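Putative oxidoreductase (Yersinia pestis, PDB 3KUX) probably acts as an NAD(P)-dependent oxidoreductase, pairing a Rossmann domain for the dinucleotide with a C-terminal alpha/beta domain, although its substrate is unknown. Local coordinates at residues His125-Asp130 against Gly300-Tyr305; Ser19-Ala24 against Arg261-Glu266; Trp129-Leu134 against Gly254-Glu259. All coordinates share one frame; numbering follows the deposited sequence.

Interaction 1: residues His125-Asp130 against Gly300-Tyr305; sequences HNRRWD and GNYPAY
Trp129 lays one face of its indole against the first turn of helix 303-313. Ala304 CB rests over the pyrrole side, 3.4 Å from Trp129 NE1. Trp129 CZ3 lies at the edge of the Tyr305 ring, 3.7 Å from Tyr305 CD1, and the pair is oblique, with planes 68° apart. Arg128 CB, from the same segment as the tryptophan, lies over the rim of the opposite indole face. Next to this, Asn126 CB makes a CH-pi contact with one face of the Tyr302 ring, 4.2 Å from its centroid. A chi1 of 60°, with CG between the backbone N and the carbonyl carbon, swings the amide so that ND2 lies over the rim of the same face. At the polar edge, Asn301 N donates to Trp129 O (2.8 Å), tying the two backbones together. Tyr302 OH donates to Asp130 OD1, though the very short modelled separation is doubtful; within 125-130, Arg127 NH1 forms a salt bridge with Asp130 OD2 (2.8 Å), which lies close to the guanidinium plane. The contact thus joins the link between strand 121-123 and helix 131-142 to helix 303-313. Tyr302 also packs on helix 17-28, Asn126 touches His183 of helix 176-192, and Tyr305 OH bonds Ser122.

Interaction 2: residues Ser19-Ala24 against Arg261-Glu266; sequences SKTFHA and RLKAGE
Thr21 packs against Leu262 where helix 17-28 meets the short helix 258-263. Helix 17-28 is the first helix of the Rossmann fold, following strand 8-13 and the glycine-rich turn that in such folds runs beside the dinucleotide. The contact therefore ties the probable nucleotide-binding domain to the C-terminal domain. Helix 17-28 carries a wider pi-type turn here, marked by the backbone bond from Ala24 N to Ser19 O (2.8 Å). The Lys20 chain bends at chi2 and chi4, carrying NZ to the edge of the contact, 4.0 Å from Lys263 O, with no bond between them. Thr21 is the centre. Its OG1 turns back to bond Tyr17 O in its own helix, which leaves CG2, anti to the backbone N, to face the other segment. There the methyl packs against Lys263 at the backbone and at CG, the latter 4.1 Å from Thr21 CG2, and it also sits over the rim of one face of the Phe22 ring. Thr21 O looks onto the side of Leu262, 3.3 Å from its CB. Phe22 then adds its ring, which crosses Leu262 at about a right angle. Beyond Leu262, which also packs on Trp273 and Pro25, the short helix ends in a Schellman motif. Gly265, with positive phi (97°), sends its N back to Leu262 O, and Glu266 N bonds Arg261 O; Glu266 OE1 lies in the guanidinium plane of Arg261, which also bridges to Asp272. No hydrogen bond crosses between the segments, and the apolar side-chain contact closes with Phe22 CD1 4.1 Å from Leu262 CD1.

Interaction 3: residues Trp129-Leu134 against Gly254-Glu259; sequences WDSDFL and GVDPQE
Asp256, the residue most covered here, bridges two helix starts with one carboxylate. OD2 accepts from Gln258 N (2.7 Å), an Asx turn that caps helix 258-263. OD1 accepts from Ser131 N, 2.6 Å away, at the first turn of helix 131-142, through the lone pair that faces away from OD2. The side chain of Asp130, the N-cap residue of that second helix, makes no capping bond, and Asp256 supplies the acceptor from across the contact. With CG anti to the backbone N (chi1 174°), Asp256 reaches toward the helix end, where the N-H groups of the first turn would probably stabilise its negative charge. With OD1 close to its amide plane, Gln258 NE2 is a second donor to Asp256 OD1 (3.1 Å) and helps fix the carboxylate's rotation; Gln258 OE1 faces the other way, to Trp273 and Tyr302. Ser131 adds its CB and OG beside Asp256, while OG itself bonds Asp276. The carboxylates of Asp130 and Asp256 are stacked, their planes 18° apart and their OD1 atoms 3.5 Å from each other. The repulsion is probably eased by the donors around them, Tyr302 and Arg127 on Asp130 and Ser131 and Gln258 on Asp256. A water forms a separate bridge: it donates to Asp130 OD2 and to Asp132 OD2, and accepts from Asp256 N at 2.8 Å.

Interactions 1 and 3 share Trp129 and Asp130, so the turn leading into helix 131-142 is held by both 300-305 and 254-259. Gln258 joins them through Tyr302 N. All three contacts are partly buried: interaction 1 lies nearest the middle of the chain, interaction 3 between (centre about 11 Å from the chain centre), and interaction 2 farthest out, with exposed Lys263 at its rim. Interaction 2 uses the end of helix 258-263 whose start serves interaction 3. Phe22 of interaction 2 packs on Tyr302 and Asn126 of interaction 1. The chemistry differs accordingly: aromatic packing with a polar rim in interaction 1, carboxylates, waters and helix capping in interaction 3, and sparse van der Waals packing with no hydrogen bond between the segments in interaction 2.

Interaction 1: residues His125-Asp130 against Gly300-Tyr305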
loop_
_atom_site.group_PDB
_atom_site.type_symbol
_atom_site.label_atom_id
_atom_site.label_comp_id
_atom_site.label_asym_id
_atom_site.label_seq_id
_atom_site.Cartn_x
_atom_site.Cartn_y
_atom_site.Cartn_z
ATOM N N HIS A 125 3.266 0.319 1.955
ATOM C CA HIS A 125 1.941 -0.275 1.923
ATOM C C HIS A 125 0.993 0.580 2.761
ATOM O O HIS A 125 0.585 0.186 3.855
ATOM C CB HIS A 125 1.974 -1.711 2.441
ATOM C CG HIS A 125 2.511 -2.695 1.450
ATOM N ND1 HIS A 125 1.901 -2.937 0.238
ATOM C CD2 HIS A 125 3.600 -3.500 1.491
ATOM C CE1 HIS A 125 2.594 -3.843 -0.430
ATOM N NE2 HIS A 125 3.631 -4.199 0.308
ATOM N N ASN A 126 0.653 1.755 2.237
ATOM C CA ASN A 126 -0.168 2.717 2.966
ATOM C C ASN A 126 -1.583 2.225 3.271
ATOM O O ASN A 126 -2.215 2.689 4.226
ATOM C CB ASN A 126 -0.236 4.044 2.210
ATOM C CG ASN A 126 -0.837 3.894 0.820
ATOM O OD1 ASN A 126 -0.297 3.184 -0.033
ATOM N ND2 ASN A 126 -1.958 4.570 0.584
ATOM N N ARG A 127 -2.083 1.289 2.471
ATOM C CA ARG A 127 -3.473 0.871 2.625
ATOM C C ARG A 127 -3.708 -0.013 3.842
ATOM O O ARG A 127 -4.841 -0.410 4.110
ATOM C CB ARG A 127 -4.016 0.218 1.353
ATOM C CG ARG A 127 -4.138 1.197 0.196
ATOM C CD ARG A 127 -5.199 0.788 -0.798
ATOM N NE ARG A 127 -5.293 1.781 -1.864
ATOM C CZ ARG A 127 -6.238 2.711 -1.947
ATOM N NH1 ARG A 127 -7.197 2.776 -1.035
ATOM N NH2 ARG A 127 -6.228 3.575 -2.953
ATOM N N ARG A 128 -2.646 -0.315 4.584
ATOM C CA ARG A 128 -2.819 -0.932 5.891
ATOM C C ARG A 128 -3.488 0.084 6.801
ATOM O O ARG A 128 -3.819 -0.216 7.952
ATOM C CB ARG A 128 -1.480 -1.364 6.486
ATOM C CG ARG A 128 -0.858 -2.565 5.802
ATOM C CD ARG A 128 0.323 -3.084 6.587
ATOM N NE ARG A 128 1.113 -4.049 5.828
ATOM C CZ ARG A 128 2.205 -4.647 6.298
ATOM N NH1 ARG A 128 2.636 -4.379 7.525
ATOM N NH2 ARG A 128 2.866 -5.510 5.543
ATOM N N TRP A 129 -3.683 1.292 6.276
ATOM C CA TRP A 129 -4.265 2.377 7.057
ATOM C C TRP A 129 -5.481 3.018 6.390
ATOM O O TRP A 129 -5.873 4.136 6.738
ATOM C CB TRP A 129 -3.198 3.414 7.403
ATOM C CG TRP A 129 -2.232 2.885 8.407
ATOM C CD1 TRP A 129 -2.398 2.847 9.767
ATOM C CD2 TRP A 129 -0.959 2.288 8.142
ATOM N NE1 TRP A 129 -1.299 2.272 10.362
ATOM C CE2 TRP A 129 -0.400 1.920 9.388
ATOM C CE3 TRP A 129 -0.229 2.040 6.972
ATOM C CZ2 TRP A 129 0.845 1.312 9.496
ATOM C CZ3 TRP A 129 1.011 1.434 7.079
ATOM C CH2 TRP A 129 1.535 1.075 8.333
ATOM N N ASP A 130 -6.064 2.296 5.432
ATOM C CA ASP A 130 -7.350 2.651 4.853
ATOM C C ASP A 130 -8.429 2.557 5.920
ATOM O O ASP A 130 -8.371 1.693 6.803
ATOM C CB ASP A 130 -7.702 1.694 3.720
ATOM C CG ASP A 130 -7.216 2.177 2.368
ATOM O OD1 ASP A 130 -6.615 3.271 2.301
ATOM O OD2 ASP A 130 -7.444 1.458 1.366
ATOM N N GLY A 300 -9.561 6.769 8.017
ATOM C CA GLY A 300 -8.307 6.389 7.373
ATOM C C GLY A 300 -7.187 7.133 8.062
ATOM O O GLY A 300 -7.411 8.199 8.635
ATOM N N ASN A 301 -5.977 6.589 8.019
ATOM C CA ASN A 301 -4.892 7.176 8.794
ATOM C C ASN A 301 -3.523 6.929 8.181
ATOM O O ASN A 301 -2.665 6.282 8.788
ATOM C CB ASN A 301 -4.936 6.641 10.227
ATOM C CG ASN A 301 -4.015 7.390 11.164
ATOM O OD1 ASN A 301 -3.652 8.541 10.910
ATOM N ND2 ASN A 301 -3.631 6.740 12.257
ATOM N N TYR A 302 -3.315 7.444 6.974
ATOM C CA TYR A 302 -2.061 7.204 6.285
ATOM C C TYR A 302 -0.875 7.734 7.088
ATOM O O TYR A 302 0.183 7.107 7.110
ATOM C CB TYR A 302 -2.080 7.789 4.868
ATOM C CG TYR A 302 -2.932 7.011 3.879
ATOM C CD1 TYR A 302 -3.214 5.667 4.078
ATOM C CD2 TYR A 302 -3.433 7.619 2.732
ATOM C CE1 TYR A 302 -3.983 4.957 3.175
ATOM C CE2 TYR A 302 -4.198 6.915 1.825
ATOM C CZ TYR A 302 -4.470 5.586 2.052
ATOM O OH TYR A 302 -5.234 4.881 1.153
ATOM N N PRO A 303 -1.054 8.876 7.771
ATOM C CA PRO A 303 0.035 9.473 8.556
ATOM C C PRO A 303 0.653 8.495 9.552
ATOM O O PRO A 303 1.816 8.645 9.919
ATOM C CB PRO A 303 -0.644 10.627 9.305
ATOM C CG PRO A 303 -1.864 10.943 8.504
ATOM C CD PRO A 303 -2.313 9.634 7.902
ATOM N N ALA A 304 -0.114 7.504 9.990
ATOM C CA ALA A 304 0.414 6.514 10.919
ATOM C C ALA A 304 1.690 5.858 10.381
ATOM O O ALA A 304 2.559 5.449 11.156
ATOM C CB ALA A 304 -0.639 5.460 11.249
ATOM N N TYR A 305 1.802 5.761 9.058
ATOM C CA TYR A 305 2.961 5.120 8.432
ATOM C C TYR A 305 4.247 5.876 8.716
ATOM O O TYR A 305 5.202 5.318 9.259
ATOM C CB TYR A 305 2.780 4.989 6.915
ATOM C CG TYR A 305 3.991 4.398 6.227
ATOM C CD1 TYR A 305 4.221 3.030 6.249
ATOM C CD2 TYR A 305 4.916 5.209 5.567
ATOM C CE1 TYR A 305 5.330 2.476 5.624
ATOM C CE2 TYR A 305 6.030 4.668 4.945
ATOM C CZ TYR A 305 6.230 3.297 4.976
ATOM O OH TYR A 305 7.330 2.734 4.360
#

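Interaction 2: residues Ser19-Ala24 against Arg261-Glu266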
loop_
_atom_site.group_PDB
_atom_site.type_symbol
_atom_site.label_atom_id
_atom_site.label_comp_id
_atom_site.label_asym_id
_atom_site.label_seq_id
_atom_site.Cartn_x
_atom_site.Cartn_y
_atom_site.Cartn_z
ATOM N N SER A 19 4.967 11.419 -5.162
ATOM C CA SER A 19 5.638 12.399 -4.308
ATOM C C SER A 19 4.713 13.569 -4.010
ATOM O O SER A 19 4.602 14.038 -2.872
ATOM C CB SER A 19 6.905 12.915 -4.983
ATOM O OG SER A 19 7.902 11.914 -5.020
ATOM N N LYS A 20 4.052 14.026 -5.066
ATOM C CA LYS A 20 3.110 15.126 -5.018
ATOM C C LYS A 20 1.906 14.785 -4.143
ATOM O O LYS A 20 1.483 15.584 -3.305
ATOM C CB LYS A 20 2.668 15.435 -6.452
ATOM C CG LYS A 20 1.291 16.052 -6.608
ATOM C CD LYS A 20 1.369 17.482 -7.126
ATOM C CE LYS A 20 0.042 17.912 -7.745
ATOM N NZ LYS A 20 -1.096 17.788 -6.779
ATOM N N THR A 21 1.369 13.585 -4.330
ATOM C CA THR A 21 0.107 13.205 -3.707
ATOM C C THR A 21 0.264 12.636 -2.296
ATOM O O THR A 21 -0.494 12.980 -1.394
ATOM C CB THR A 21 -0.663 12.200 -4.589
ATOM O OG1 THR A 21 -0.875 12.770 -5.886
ATOM C CG2 THR A 21 -2.005 11.864 -3.974
ATOM N N PHE A 22 1.249 11.769 -2.100
ATOM C CA PHE A 22 1.393 11.087 -0.822
ATOM C C PHE A 22 2.598 11.557 -0.025
ATOM O O PHE A 22 2.459 12.167 1.035
ATOM C CB PHE A 22 1.496 9.577 -1.029
ATOM C CG PHE A 22 0.272 8.961 -1.642
ATOM C CD1 PHE A 22 -0.853 8.703 -0.870
ATOM C CD2 PHE A 22 0.245 8.631 -2.989
ATOM C CE1 PHE A 22 -1.985 8.131 -1.432
ATOM C CE2 PHE A 22 -0.887 8.062 -3.557
ATOM C CZ PHE A 22 -2.003 7.812 -2.776
ATOM N N HIS A 23 3.783 11.268 -0.539
ATOM C CA HIS A 23 5.007 11.423 0.240
ATOM C C HIS A 23 5.274 12.832 0.770
ATOM O O HIS A 23 5.538 13.009 1.960
ATOM C CB HIS A 23 6.183 10.847 -0.534
ATOM C CG HIS A 23 5.942 9.443 -0.984
ATOM N ND1 HIS A 23 5.851 8.391 -0.100
ATOM C CD2 HIS A 23 5.720 8.922 -2.215
ATOM C CE1 HIS A 23 5.610 7.276 -0.769
ATOM N NE2 HIS A 23 5.526 7.571 -2.053
ATOM N N ALA A 24 5.203 13.833 -0.099
ATOM C CA ALA A 24 5.424 15.205 0.351
ATOM C C ALA A 24 4.418 15.584 1.438
ATOM O O ALA A 24 4.797 15.828 2.579
ATOM C CB ALA A 24 5.362 16.184 -0.818
ATOM N N ARG A 261 -8.584 13.550 -1.317
ATOM C CA ARG A 261 -8.358 14.791 -0.590
ATOM C C ARG A 261 -6.903 15.247 -0.669
ATOM O O ARG A 261 -6.622 16.447 -0.659
ATOM C CB ARG A 261 -8.831 14.660 0.859
ATOM C CG ARG A 261 -10.348 14.562 0.983
ATOM C CD ARG A 261 -10.782 14.294 2.415
ATOM N NE ARG A 261 -10.329 15.334 3.337
ATOM C CZ ARG A 261 -10.579 15.329 4.642
ATOM N NH1 ARG A 261 -11.275 14.338 5.179
ATOM N NH2 ARG A 261 -10.134 16.311 5.408
ATOM N N LEU A 262 -5.981 14.296 -0.764
ATOM C CA LEU A 262 -4.575 14.643 -0.950
ATOM C C LEU A 262 -4.369 15.162 -2.364
ATOM O O LEU A 262 -3.747 16.203 -2.563
ATOM C CB LEU A 262 -3.662 13.449 -0.662
ATOM C CG LEU A 262 -3.581 13.036 0.813
ATOM C CD1 LEU A 262 -2.760 11.762 1.000
ATOM C CD2 LEU A 262 -3.026 14.175 1.662
ATOM N N LYS A 263 -4.905 14.433 -3.342
ATOM C CA LYS A 263 -4.937 14.892 -4.729
ATOM C C LYS A 263 -5.401 16.342 -4.816
ATOM O O LYS A 263 -4.819 17.149 -5.545
ATOM C CB LYS A 263 -5.877 14.019 -5.565
ATOM C CG LYS A 263 -5.203 12.860 -6.282
ATOM C CD LYS A 263 -6.200 11.762 -6.630
ATOM C CE LYS A 263 -7.407 12.309 -7.383
ATOM N NZ LYS A 263 -7.021 12.935 -8.677
ATOM N N ALA A 264 -6.455 16.661 -4.073
ATOM C CA ALA A 264 -7.047 17.993 -4.116
ATOM C C ALA A 264 -6.162 19.042 -3.442
ATOM O O ALA A 264 -6.473 20.234 -3.470
ATOM C CB ALA A 264 -8.447 17.984 -3.504
ATOM N N GLY A 265 -5.063 18.596 -2.839
ATOM C CA GLY A 265 -4.063 19.511 -2.287
ATOM C C GLY A 265 -4.171 19.801 -0.798
ATOM O O GLY A 265 -3.439 20.640 -0.270
ATOM N N GLU A 266 -5.081 19.109 -0.117
ATOM C CA GLU A 266 -5.279 19.313 1.315
ATOM C C GLU A 266 -4.006 19.032 2.096
ATOM O O GLU A 266 -3.276 18.097 1.784
ATOM C CB GLU A 266 -6.414 18.438 1.844
ATOM C CG GLU A 266 -7.782 18.779 1.280
ATOM C CD GLU A 266 -8.906 18.262 2.152
ATOM O OE1 GLU A 266 -8.664 18.055 3.359
ATOM O OE2 GLU A 266 -10.030 18.067 1.637
#

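Interaction 3: residues Trp129-Leu134 against Gly254-Glu259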
loop_
_atom_site.group_PDB
_atom_site.type_symbol
_atom_site.label_atom_id
_atom_site.label_comp_id
_atom_site.label_asym_id
_atom_site.label_seq_id
_atom_site.Cartn_x
_atom_site.Cartn_y
_atom_site.Cartn_z
ATOM N N TRP A 129 -3.683 1.292 6.276
ATOM C CA TRP A 129 -4.265 2.377 7.057
ATOM C C TRP A 129 -5.481 3.018 6.390
ATOM O O TRP A 129 -5.873 4.136 6.738
ATOM C CB TRP A 129 -3.198 3.414 7.403
ATOM C CG TRP A 129 -2.232 2.885 8.407
ATOM C CD1 TRP A 129 -2.398 2.847 9.767
ATOM C CD2 TRP A 129 -0.959 2.288 8.142
ATOM N NE1 TRP A 129 -1.299 2.272 10.362
ATOM C CE2 TRP A 129 -0.400 1.920 9.388
ATOM C CE3 TRP A 129 -0.229 2.040 6.972
ATOM C CZ2 TRP A 129 0.845 1.312 9.496
ATOM C CZ3 TRP A 129 1.011 1.434 7.079
ATOM C CH2 TRP A 129 1.535 1.075 8.333
ATOM N N ASP A 130 -6.064 2.296 5.432
ATOM C CA ASP A 130 -7.350 2.651 4.853
ATOM C C ASP A 130 -8.429 2.557 5.920
ATOM O O ASP A 130 -8.371 1.693 6.803
ATOM C CB ASP A 130 -7.702 1.694 3.720
ATOM C CG ASP A 130 -7.216 2.177 2.368
ATOM O OD1 ASP A 130 -6.615 3.271 2.301
ATOM O OD2 ASP A 130 -7.444 1.458 1.366
ATOM N N SER A 131 -9.422 3.437 5.834
ATOM C CA SER A 131 -10.519 3.444 6.794
ATOM C C SER A 131 -11.179 2.071 6.903
ATOM O O SER A 131 -11.403 1.562 8.002
ATOM C CB SER A 131 -11.557 4.482 6.388
ATOM O OG SER A 131 -12.015 4.226 5.073
ATOM N N ASP A 132 -11.493 1.466 5.766
ATOM C CA ASP A 132 -12.206 0.199 5.797
ATOM C C ASP A 132 -11.376 -0.906 6.460
ATOM O O ASP A 132 -11.879 -1.656 7.301
ATOM C CB ASP A 132 -12.703 -0.205 4.395
ATOM C CG ASP A 132 -11.680 0.064 3.298
ATOM O OD1 ASP A 132 -10.489 -0.266 3.491
ATOM O OD2 ASP A 132 -12.075 0.594 2.232
ATOM N N PHE A 133 -10.102 -0.986 6.104
ATOM C CA PHE A 133 -9.232 -2.027 6.635
ATOM C C PHE A 133 -9.056 -1.917 8.154
ATOM O O PHE A 133 -9.195 -2.906 8.881
ATOM C CB PHE A 133 -7.877 -1.995 5.930
ATOM C CG PHE A 133 -6.972 -3.133 6.303
ATOM C CD1 PHE A 133 -7.263 -4.426 5.898
ATOM C CD2 PHE A 133 -5.827 -2.909 7.059
ATOM C CE1 PHE A 133 -6.432 -5.479 6.241
ATOM C CE2 PHE A 133 -4.991 -3.953 7.403
ATOM C CZ PHE A 133 -5.292 -5.242 6.997
ATOM N N LEU A 134 -8.745 -0.717 8.637
ATOM C CA LEU A 134 -8.627 -0.516 10.074
ATOM C C LEU A 134 -9.890 -1.025 10.766
ATOM O O LEU A 134 -9.824 -1.831 11.702
ATOM C CB LEU A 134 -8.386 0.961 10.401
ATOM C CG LEU A 134 -7.019 1.509 9.979
ATOM C CD1 LEU A 134 -6.966 3.030 10.079
ATOM C CD2 LEU A 134 -5.904 0.867 10.789
ATOM N N GLY A 254 -17.725 1.650 -0.845
ATOM C CA GLY A 254 -16.849 2.807 -0.977
ATOM C C GLY A 254 -15.377 2.449 -0.912
ATOM O O GLY A 254 -15.017 1.311 -0.601
ATOM N N VAL A 255 -14.524 3.420 -1.222
ATOM C CA VAL A 255 -13.081 3.286 -1.001
ATOM C C VAL A 255 -12.629 4.272 0.073
ATOM O O VAL A 255 -13.387 5.160 0.461
ATOM C CB VAL A 255 -12.265 3.544 -2.287
ATOM C CG1 VAL A 255 -12.636 2.540 -3.345
ATOM C CG2 VAL A 255 -12.472 4.971 -2.787
ATOM N N ASP A 256 -11.400 4.118 0.550
ATOM C CA ASP A 256 -10.861 5.062 1.527
ATOM C C ASP A 256 -10.757 6.455 0.905
ATOM O O ASP A 256 -10.364 6.587 -0.255
ATOM C CB ASP A 256 -9.501 4.590 2.049
ATOM C CG ASP A 256 -8.837 5.612 2.944
ATOM O OD1 ASP A 256 -8.747 5.360 4.165
ATOM O OD2 ASP A 256 -8.419 6.671 2.425
ATOM N N PRO A 257 -11.106 7.498 1.673
ATOM C CA PRO A 257 -11.272 8.845 1.124
ATOM C C PRO A 257 -10.022 9.738 1.107
ATOM O O PRO A 257 -10.092 10.864 0.614
ATOM C CB PRO A 257 -12.326 9.460 2.053
ATOM C CG PRO A 257 -12.163 8.726 3.373
ATOM C CD PRO A 257 -11.374 7.458 3.123
ATOM N N GLN A 258 -8.895 9.258 1.627
ATOM C CA GLN A 258 -7.713 10.113 1.743
ATOM C C GLN A 258 -7.099 10.485 0.399
ATOM O O GLN A 258 -6.746 11.644 0.173
ATOM C CB GLN A 258 -6.648 9.469 2.631
ATOM C CG GLN A 258 -7.138 9.070 4.001
ATOM C CD GLN A 258 -6.072 8.353 4.804
ATOM O OE1 GLN A 258 -5.111 8.967 5.275
ATOM N NE2 GLN A 258 -6.238 7.046 4.968
ATOM N N GLU A 259 -6.961 9.510 -0.492
ATOM C CA GLU A 259 -6.275 9.757 -1.755
ATOM C C GLU A 259 -6.839 10.973 -2.497
ATOM O O GLU A 259 -6.083 11.826 -2.964
ATOM C CB GLU A 259 -6.311 8.524 -2.654
ATOM C CG GLU A 259 -5.398 8.648 -3.867
ATOM C CD GLU A 259 -5.241 7.346 -4.638
ATOM O OE1 GLU A 259 -6.135 6.471 -4.545
ATOM O OE2 GLU A 259 -4.215 7.204 -5.343
HETATM O O HOH W 1 -10.425 1.476 0.562
HETATM O O HOH W 2 -14.708 1.043 2.002
#